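Local coordinates for protein POP2 (Saccharomyces cerevisiae, PDB 1UOC) that degrades RNA from the 3' end with a preference for poly(A), as the nuclease domain of a probably catalytic subunit of the CCR4-NOT deadenylase complex, at residues N12-L24 and G90-N103. Numbering follows the deposited sequence.
Sequences NYLFVRDVWKSNL and GNKPDNGPSTWQFN
Arg-17 and Val-19 pair in parallel with strand 99-103 through a ladder of four backbone hydrogen bonds. Arg-17 N reaches Thr-99 O at 2.9 Å, Gln-101 N bonds Arg-17 O, Val-19 N bonds Gln-101 O, and Asn-103 N closes the ladder on Val-19 O at 3.0 Å. At the loop end, Lys-92 N donates to the phenol oxygen Tyr-13 OH at 2.9 Å, nearly straight at 165°. Lys-92 CB sits over the centre of the Tyr-13 ring, 3.6 Å from its centroid. A phenylalanine in place of Tyr-13 has no hydroxyl, which would probably leave Lys-92 N without its acceptor and the loop less firmly held. One water joins Tyr-13 O, Lys-92 NZ and Thr-99 OG1; another links Phe-15 O to Ser-98 N. Lys-92 NZ also bonds Leu-85 O, and Thr-99 OG1 bonds Ser-84 OG.

Packing extends from the ladder. Pro-97 CG lies over one face of the Arg-17 guanidinium, whose NE makes a salt bridge with Glu-27. Val-19 CG1 anti to the backbone N (chi1 -169°) leaves CG2 to meet the Trp-100 edge at CD1, 3.7 Å away. Asn-103 CB rests on the six-membered ring of Trp-20, 3.6 Å from its centroid.

Strand 17-19 is an outermost strand of the mixed sheet of this RNase H-like fold. Strand 99-103 joins it to the antiparallel strand 77-86. Helix 24-34 packs against Val-19, Trp-100 and Phe-102, while helix 247-264 touches Thr-99 and Gln-101.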
loop_
_atom_site.group_PDB
_atom_site.type_symbol
_atom_site.label_atom_id
_atom_site.label_comp_id
_atom_site.label_asym_id
_atom_site.label_seq_id
_atom_site.Cartn_x
_atom_site.Cartn_y
_atom_site.Cartn_z
ATOM N N ASN A 12 -3.714 1.357 20.643
ATOM C CA ASN A 12 -4.087 2.489 19.803
ATOM C C ASN A 12 -3.458 2.505 18.404
ATOM O O ASN A 12 -3.814 3.328 17.563
ATOM C CB ASN A 12 -3.823 3.803 20.566
ATOM C CG ASN A 12 -2.897 4.761 19.824
ATOM O OD1 ASN A 12 -1.672 4.593 19.841
ATOM N ND2 ASN A 12 -3.480 5.778 19.174
ATOM N N TYR A 13 -2.532 1.589 18.147
ATOM C CA TYR A 13 -1.909 1.509 16.833
ATOM C C TYR A 13 -2.864 0.801 15.874
ATOM O O TYR A 13 -2.764 0.960 14.655
ATOM C CB TYR A 13 -0.607 0.699 16.874
ATOM C CG TYR A 13 0.606 1.396 17.434
ATOM C CD1 TYR A 13 1.883 0.906 17.165
ATOM C CD2 TYR A 13 0.491 2.529 18.230
ATOM C CE1 TYR A 13 3.021 1.531 17.670
ATOM C CE2 TYR A 13 1.624 3.161 18.745
ATOM C CZ TYR A 13 2.881 2.655 18.456
ATOM O OH TYR A 13 4.005 3.283 18.934
ATOM N N LEU A 14 -3.786 0.018 16.428
ATOM C CA LEU A 14 -4.720 -0.750 15.617
ATOM C C LEU A 14 -6.081 -0.078 15.416
ATOM O O LEU A 14 -7.130 -0.705 15.544
ATOM C CB LEU A 14 -4.893 -2.140 16.236
ATOM C CG LEU A 14 -3.579 -2.823 16.668
ATOM C CD1 LEU A 14 -3.880 -4.170 17.320
ATOM C CD2 LEU A 14 -2.654 -2.996 15.461
ATOM N N PHE A 15 -6.044 1.206 15.082
ATOM C CA PHE A 15 -7.245 1.988 14.840
ATOM C C PHE A 15 -7.138 2.557 13.429
ATOM O O PHE A 15 -6.120 3.154 13.082
ATOM C CB PHE A 15 -7.333 3.135 15.854
ATOM C CG PHE A 15 -8.374 4.159 15.512
ATOM C CD1 PHE A 15 -9.728 3.857 15.627
ATOM C CD2 PHE A 15 -8.003 5.412 15.029
ATOM C CE1 PHE A 15 -10.707 4.790 15.257
ATOM C CE2 PHE A 15 -8.972 6.356 14.655
ATOM C CZ PHE A 15 -10.328 6.043 14.768
ATOM N N VAL A 16 -8.181 2.369 12.622
ATOM C CA VAL A 16 -8.212 2.868 11.248
ATOM C C VAL A 16 -9.242 3.984 11.076
ATOM O O VAL A 16 -10.433 3.769 11.296
ATOM C CB VAL A 16 -8.578 1.751 10.249
ATOM C CG1 VAL A 16 -8.618 2.316 8.841
ATOM C CG2 VAL A 16 -7.587 0.611 10.335
ATOM N N ARG A 17 -8.801 5.174 10.679
ATOM C CA ARG A 17 -9.743 6.265 10.481
ATOM C C ARG A 17 -10.295 6.194 9.070
ATOM O O ARG A 17 -9.531 6.166 8.104
ATOM C CB ARG A 17 -9.078 7.627 10.667
ATOM C CG ARG A 17 -9.957 8.786 10.191
ATOM C CD ARG A 17 -10.813 9.354 11.315
ATOM N NE ARG A 17 -10.068 10.326 12.116
ATOM C CZ ARG A 17 -10.049 10.351 13.446
ATOM N NH1 ARG A 17 -10.737 9.458 14.140
ATOM N NH2 ARG A 17 -9.331 11.265 14.089
ATOM N N ASP A 18 -11.618 6.149 8.961
ATOM C CA ASP A 18 -12.280 6.110 7.672
ATOM C C ASP A 18 -12.316 7.527 7.134
ATOM O O ASP A 18 -12.553 8.482 7.884
ATOM C CB ASP A 18 -13.709 5.587 7.807
ATOM C CG ASP A 18 -13.820 4.117 7.485
ATOM O OD1 ASP A 18 -13.576 3.735 6.317
ATOM O OD2 ASP A 18 -14.149 3.336 8.401
ATOM N N VAL A 19 -12.056 7.664 5.842
ATOM C CA VAL A 19 -12.069 8.968 5.207
ATOM C C VAL A 19 -13.078 8.948 4.063
ATOM O O VAL A 19 -13.130 7.996 3.278
ATOM C CB VAL A 19 -10.667 9.344 4.654
ATOM C CG1 VAL A 19 -10.641 10.810 4.242
ATOM C CG2 VAL A 19 -9.593 9.074 5.708
ATOM N N TRP A 20 -13.895 9.999 4.010
ATOM C CA TRP A 20 -14.909 10.179 2.982
ATOM C C TRP A 20 -14.691 11.592 2.477
ATOM O O TRP A 20 -13.712 12.223 2.855
ATOM C CB TRP A 20 -16.323 10.015 3.567
ATOM C CG TRP A 20 -16.515 8.683 4.223
ATOM C CD1 TRP A 20 -16.209 8.357 5.515
ATOM C CD2 TRP A 20 -16.944 7.469 3.597
ATOM N NE1 TRP A 20 -16.414 7.019 5.729
ATOM C CE2 TRP A 20 -16.863 6.447 4.570
ATOM C CE3 TRP A 20 -17.380 7.143 2.312
ATOM C CZ2 TRP A 20 -17.204 5.123 4.299
ATOM C CZ3 TRP A 20 -17.723 5.823 2.035
ATOM C CH2 TRP A 20 -17.631 4.828 3.028
ATOM N N LYS A 21 -15.580 12.090 1.626
ATOM C CA LYS A 21 -15.427 13.438 1.091
ATOM C C LYS A 21 -15.460 14.494 2.200
ATOM O O LYS A 21 -14.773 15.513 2.118
ATOM C CB LYS A 21 -16.531 13.724 0.062
ATOM C CG LYS A 21 -16.372 15.045 -0.694
ATOM C CD LYS A 21 -17.475 15.226 -1.750
ATOM C CE LYS A 21 -17.375 16.590 -2.459
ATOM N NZ LYS A 21 -16.143 16.733 -3.303
ATOM N N SER A 22 -16.246 14.238 3.242
ATOM C CA SER A 22 -16.380 15.176 4.357
ATOM C C SER A 22 -15.098 15.466 5.151
ATOM O O SER A 22 -14.865 16.608 5.523
ATOM C CB SER A 22 -17.474 14.703 5.323
ATOM O OG SER A 22 -17.168 13.426 5.858
ATOM N N ASN A 23 -14.271 14.453 5.414
ATOM C CA ASN A 23 -13.046 14.683 6.183
ATOM C C ASN A 23 -11.747 14.497 5.400
ATOM O O ASN A 23 -10.670 14.430 5.986
ATOM C CB ASN A 23 -13.036 13.797 7.432
ATOM C CG ASN A 23 -13.114 12.324 7.101
ATOM O OD1 ASN A 23 -13.612 11.947 6.042
ATOM N ND2 ASN A 23 -12.636 11.479 8.019
ATOM N N LEU A 24 -11.848 14.447 4.075
ATOM C CA LEU A 24 -10.681 14.282 3.215
ATOM C C LEU A 24 -9.561 15.303 3.466
ATOM O O LEU A 24 -8.411 14.926 3.680
ATOM C CB LEU A 24 -11.099 14.350 1.740
ATOM C CG LEU A 24 -9.983 14.200 0.697
ATOM C CD1 LEU A 24 -9.218 12.900 0.925
ATOM C CD2 LEU A 24 -10.586 14.212 -0.695
ATOM N N GLY A 90 8.674 1.405 13.659
ATOM C CA GLY A 90 7.281 1.025 13.824
ATOM C C GLY A 90 6.507 1.791 14.882
ATOM O O GLY A 90 5.371 1.432 15.194
ATOM N N ASN A 91 7.115 2.834 15.445
ATOM C CA ASN A 91 6.441 3.650 16.445
ATOM C C ASN A 91 5.406 4.500 15.730
ATOM O O ASN A 91 5.609 4.895 14.576
ATOM C CB ASN A 91 7.430 4.577 17.145
ATOM C CG ASN A 91 8.514 3.825 17.874
ATOM O OD1 ASN A 91 9.663 4.271 17.916
ATOM N ND2 ASN A 91 8.160 2.686 18.469
ATOM N N LYS A 92 4.307 4.783 16.425
ATOM C CA LYS A 92 3.225 5.588 15.882
ATOM C C LYS A 92 2.778 6.598 16.936
ATOM O O LYS A 92 3.070 6.438 18.122
ATOM C CB LYS A 92 2.059 4.679 15.490
ATOM C CG LYS A 92 2.353 3.743 14.299
ATOM C CD LYS A 92 1.201 2.734 14.094
ATOM C CE LYS A 92 1.090 2.240 12.648
ATOM N NZ LYS A 92 0.519 3.269 11.709
ATOM N N PRO A 93 2.094 7.673 16.518
ATOM C CA PRO A 93 1.636 8.667 17.489
ATOM C C PRO A 93 0.694 8.043 18.516
ATOM O O PRO A 93 -0.172 7.244 18.155
ATOM C CB PRO A 93 0.951 9.715 16.611
ATOM C CG PRO A 93 0.594 8.956 15.352
ATOM C CD PRO A 93 1.797 8.107 15.146
ATOM N N ASP A 94 0.868 8.398 19.793
ATOM C CA ASP A 94 0.036 7.845 20.865
ATOM C C ASP A 94 -1.388 8.395 20.868
ATOM O O ASP A 94 -2.297 7.800 21.444
ATOM C CB ASP A 94 0.692 8.079 22.235
ATOM C CG ASP A 94 2.001 7.302 22.404
ATOM O OD1 ASP A 94 2.056 6.120 21.994
ATOM O OD2 ASP A 94 2.968 7.870 22.961
ATOM N N ASN A 95 -1.576 9.532 20.217
ATOM C CA ASN A 95 -2.890 10.145 20.115
ATOM C C ASN A 95 -3.271 10.336 18.657
ATOM O O ASN A 95 -2.427 10.655 17.826
ATOM C CB ASN A 95 -2.915 11.505 20.812
ATOM C CG ASN A 95 -3.307 11.405 22.268
ATOM O OD1 ASN A 95 -3.975 12.293 22.799
ATOM N ND2 ASN A 95 -2.895 10.324 22.928
ATOM N N GLY A 96 -4.544 10.147 18.346
ATOM C CA GLY A 96 -4.994 10.337 16.981
ATOM C C GLY A 96 -4.707 9.156 16.075
ATOM O O GLY A 96 -3.979 8.229 16.453
ATOM N N PRO A 97 -5.268 9.174 14.857
ATOM C CA PRO A 97 -5.116 8.133 13.836
ATOM C C PRO A 97 -3.744 8.108 13.158
ATOM O O PRO A 97 -3.120 9.142 12.919
ATOM C CB PRO A 97 -6.232 8.463 12.854
ATOM C CG PRO A 97 -6.233 9.968 12.893
ATOM C CD PRO A 97 -6.173 10.234 14.383
ATOM N N SER A 98 -3.314 6.904 12.819
ATOM C CA SER A 98 -2.035 6.680 12.173
ATOM C C SER A 98 -2.261 5.804 10.918
ATOM O O SER A 98 -1.320 5.440 10.206
ATOM C CB SER A 98 -1.130 5.962 13.164
ATOM O OG SER A 98 0.203 6.090 12.785
ATOM N N THR A 99 -3.517 5.447 10.675
ATOM C CA THR A 99 -3.877 4.632 9.521
ATOM C C THR A 99 -5.183 5.176 8.987
ATOM O O THR A 99 -6.087 5.493 9.750
ATOM C CB THR A 99 -4.057 3.145 9.900
ATOM O OG1 THR A 99 -2.822 2.631 10.392
ATOM C CG2 THR A 99 -4.461 2.320 8.663
ATOM N N TRP A 100 -5.278 5.277 7.671
ATOM C CA TRP A 100 -6.459 5.826 7.036
ATOM C C TRP A 100 -6.954 4.887 5.962
ATOM O O TRP A 100 -6.168 4.170 5.335
ATOM C CB TRP A 100 -6.110 7.164 6.374
ATOM C CG TRP A 100 -5.749 8.255 7.349
ATOM C CD1 TRP A 100 -6.597 9.169 7.909
ATOM C CD2 TRP A 100 -4.462 8.489 7.934
ATOM N NE1 TRP A 100 -5.919 9.953 8.807
ATOM C CE2 TRP A 100 -4.606 9.555 8.848
ATOM C CE3 TRP A 100 -3.201 7.892 7.782
ATOM C CZ2 TRP A 100 -3.535 10.044 9.607
ATOM C CZ3 TRP A 100 -2.140 8.373 8.533
ATOM C CH2 TRP A 100 -2.313 9.441 9.439
ATOM N N GLN A 101 -8.266 4.900 5.757
ATOM C CA GLN A 101 -8.885 4.114 4.710
ATOM C C GLN A 101 -9.700 5.097 3.910
ATOM O O GLN A 101 -10.760 5.530 4.347
ATOM C CB GLN A 101 -9.805 3.024 5.251
ATOM C CG GLN A 101 -10.358 2.150 4.114
ATOM C CD GLN A 101 -11.153 0.955 4.607
ATOM O OE1 GLN A 101 -12.321 1.073 4.943
ATOM N NE2 GLN A 101 -10.515 -0.196 4.650
ATOM N N PHE A 102 -9.190 5.462 2.743
ATOM C CA PHE A 102 -9.889 6.390 1.880
ATOM C C PHE A 102 -10.929 5.627 1.059
ATOM O O PHE A 102 -10.619 4.626 0.417
ATOM C CB PHE A 102 -8.893 7.097 0.958
ATOM C CG PHE A 102 -7.834 7.889 1.694
ATOM C CD1 PHE A 102 -6.665 7.273 2.142
ATOM C CD2 PHE A 102 -8.011 9.243 1.939
ATOM C CE1 PHE A 102 -5.688 7.998 2.822
ATOM C CE2 PHE A 102 -7.040 9.982 2.620
ATOM C CZ PHE A 102 -5.874 9.353 3.063
ATOM N N ASN A 103 -12.167 6.103 1.091
ATOM C CA ASN A 103 -13.254 5.461 0.357
ATOM C C ASN A 103 -13.606 6.350 -0.840
ATOM O O ASN A 103 -13.923 7.526 -0.682
ATOM C CB ASN A 103 -14.446 5.274 1.294
ATOM C CG ASN A 103 -14.095 4.445 2.530
ATOM O OD1 ASN A 103 -13.804 4.985 3.602
ATOM N ND2 ASN A 103 -14.112 3.129 2.380
HETATM O O HOH W 1 -2.197 2.941 12.918
HETATM O O HOH W 2 -4.093 4.747 14.034
#